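Side-chain contact in periplasmic binding protein/LacI transcriptional regulator (Alkaliphilus metalliredigens, PDB 3CTP), which binds the sugar beta-D-xylulofuranose in its periplasmic-binding-protein-like part and probably acts as a DNA-binding transcriptional repressor of the LacI family: residues 87-92 with 292-297. Numbering follows the deposited sequence.
Sequences KNKGYT and TIIELL
K89 reaches from the C-terminal end of helix 73-88 to helix 286-302, a small lysine-to-helix contact in which its aliphatic chain lies against I294 and its end comes near the carboxylate of E295 in a doubtful ion pair. It lies in the subdomain built on the seven-stranded mixed sheet, and only 135 Å² is buried between the two segments. The apolar part is the approach of K89 CG to the I294 methyl CG2 at 3.8 Å, the two side chains running past each other in opposite senses. The CB of I294 points toward segment 87-92, which puts CG2 against the lysine chain. Farther out, the lysine bends at chi2 (-80°) and is turned, as modelled, toward E295. The E295 side chain leaves the backbone pointing away from segment 87-92, but its carboxylate swings back as modelled, and the two chains cross nearly at right angles. K89 NZ and E295 OE2 are paired as a salt bridge in the model, but they lie implausibly close together, so the bond is doubtful. Just beyond K89, G90 ends helix 73-88 in a Schellman motif, with G90 N bonded to K87 O at 2.9 Å, and the chain turns into strand 92-97. Around the contact, K89 and Y91 also touch I298 of helix 286-302, while I294 packs on I121 of strand 119-123.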
loop_
_atom_site.group_PDB
_atom_site.type_symbol
_atom_site.label_atom_id
_atom_site.label_comp_id
_atom_site.label_asym_id
_atom_site.label_seq_id
_atom_site.Cartn_x
_atom_site.Cartn_y
_atom_site.Cartn_z
ATOM N N LYS A 87 -20.282 -0.016 3.498
ATOM C CA LYS A 87 -20.839 -0.593 4.719
ATOM C C LYS A 87 -22.043 0.223 5.217
ATOM O O LYS A 87 -23.045 -0.364 5.669
ATOM C CB LYS A 87 -19.748 -0.688 5.782
ATOM C CG LYS A 87 -20.266 -1.240 7.114
ATOM C CD LYS A 87 -19.098 -1.594 8.041
ATOM C CE LYS A 87 -18.473 -0.335 8.596
ATOM N NZ LYS A 87 -17.243 -0.647 9.400
ATOM N N ASN A 88 -21.961 1.547 5.157
ATOM C CA ASN A 88 -23.106 2.374 5.570
ATOM C C ASN A 88 -24.377 2.023 4.790
ATOM O O ASN A 88 -25.499 2.193 5.299
ATOM C CB ASN A 88 -22.807 3.856 5.347
ATOM C CG ASN A 88 -21.702 4.370 6.234
ATOM O OD1 ASN A 88 -21.192 3.650 7.089
ATOM N ND2 ASN A 88 -21.325 5.628 6.038
ATOM N N LYS A 89 -24.212 1.581 3.541
ATOM C CA LYS A 89 -25.345 1.256 2.675
ATOM C C LYS A 89 -25.721 -0.212 2.749
ATOM O O LYS A 89 -26.661 -0.635 2.050
ATOM C CB LYS A 89 -25.013 1.591 1.203
ATOM C CG LYS A 89 -24.783 3.074 0.927
ATOM C CD LYS A 89 -26.126 3.805 0.797
ATOM C CE LYS A 89 -25.958 5.319 0.727
ATOM N NZ LYS A 89 -24.947 5.766 -0.270
ATOM N N GLY A 90 -24.972 -0.991 3.542
ATOM C CA GLY A 90 -25.234 -2.411 3.718
ATOM C C GLY A 90 -24.487 -3.375 2.804
ATOM O O GLY A 90 -24.901 -4.533 2.689
ATOM N N TYR A 91 -23.364 -2.936 2.218
ATOM C CA TYR A 91 -22.601 -3.777 1.283
ATOM C C TYR A 91 -21.195 -4.068 1.796
ATOM O O TYR A 91 -20.575 -3.225 2.466
ATOM C CB TYR A 91 -22.464 -3.073 -0.077
ATOM C CG TYR A 91 -23.774 -2.969 -0.807
ATOM C CD1 TYR A 91 -24.135 -3.919 -1.748
ATOM C CD2 TYR A 91 -24.669 -1.937 -0.521
ATOM C CE1 TYR A 91 -25.337 -3.827 -2.424
ATOM C CE2 TYR A 91 -25.874 -1.854 -1.163
ATOM C CZ TYR A 91 -26.219 -2.798 -2.108
ATOM O OH TYR A 91 -27.447 -2.683 -2.746
ATOM N N THR A 92 -20.704 -5.267 1.476
ATOM C CA THR A 92 -19.280 -5.574 1.643
ATOM C C THR A 92 -18.571 -5.402 0.294
ATOM O O THR A 92 -19.227 -5.212 -0.723
ATOM C CB THR A 92 -19.107 -6.987 2.133
ATOM O OG1 THR A 92 -19.974 -7.850 1.399
ATOM C CG2 THR A 92 -19.560 -7.062 3.594
ATOM N N THR A 292 -19.280 9.700 -3.168
ATOM C CA THR A 292 -19.970 9.919 -4.437
ATOM C C THR A 292 -20.070 8.621 -5.233
ATOM O O THR A 292 -21.104 8.298 -5.784
ATOM C CB THR A 292 -19.241 11.020 -5.217
ATOM O OG1 THR A 292 -19.337 12.226 -4.443
ATOM C CG2 THR A 292 -19.868 11.250 -6.611
ATOM N N ILE A 293 -18.964 7.872 -5.283
ATOM C CA ILE A 293 -18.949 6.632 -6.037
ATOM C C ILE A 293 -20.021 5.694 -5.481
ATOM O O ILE A 293 -20.801 5.087 -6.236
ATOM C CB ILE A 293 -17.557 5.986 -5.903
ATOM C CG1 ILE A 293 -16.511 6.776 -6.704
ATOM C CG2 ILE A 293 -17.585 4.512 -6.265
ATOM C CD1 ILE A 293 -15.042 6.378 -6.403
ATOM N N ILE A 294 -20.074 5.571 -4.148
ATOM C CA ILE A 294 -21.045 4.657 -3.556
ATOM C C ILE A 294 -22.483 5.187 -3.711
ATOM O O ILE A 294 -23.406 4.436 -4.034
ATOM C CB ILE A 294 -20.689 4.410 -2.096
ATOM C CG1 ILE A 294 -19.434 3.541 -2.037
ATOM C CG2 ILE A 294 -21.868 3.761 -1.357
ATOM C CD1 ILE A 294 -19.605 2.143 -2.628
ATOM N N GLU A 295 -22.690 6.479 -3.492
ATOM C CA GLU A 295 -24.026 7.044 -3.657
ATOM C C GLU A 295 -24.554 6.765 -5.040
ATOM O O GLU A 295 -25.704 6.360 -5.194
ATOM C CB GLU A 295 -24.009 8.560 -3.462
ATOM C CG GLU A 295 -24.012 9.028 -2.019
ATOM C CD GLU A 295 -25.200 8.531 -1.218
ATOM O OE1 GLU A 295 -26.373 8.810 -1.593
ATOM O OE2 GLU A 295 -24.951 7.877 -0.209
ATOM N N LEU A 296 -23.724 6.981 -6.055
ATOM C CA LEU A 296 -24.191 6.832 -7.439
ATOM C C LEU A 296 -24.365 5.354 -7.790
ATOM O O LEU A 296 -25.337 4.969 -8.454
ATOM C CB LEU A 296 -23.214 7.495 -8.404
ATOM C CG LEU A 296 -23.113 9.002 -8.232
ATOM C CD1 LEU A 296 -21.987 9.576 -9.095
ATOM C CD2 LEU A 296 -24.466 9.662 -8.621
ATOM N N LEU A 297 -23.430 4.507 -7.367
ATOM C CA LEU A 297 -23.602 3.083 -7.672
ATOM C C LEU A 297 -24.904 2.560 -7.059
ATOM O O LEU A 297 -25.643 1.784 -7.689
ATOM C CB LEU A 297 -22.379 2.270 -7.164
ATOM C CG LEU A 297 -22.425 0.778 -7.502
ATOM C CD1 LEU A 297 -22.431 0.575 -9.009
ATOM C CD2 LEU A 297 -21.222 0.067 -6.842
#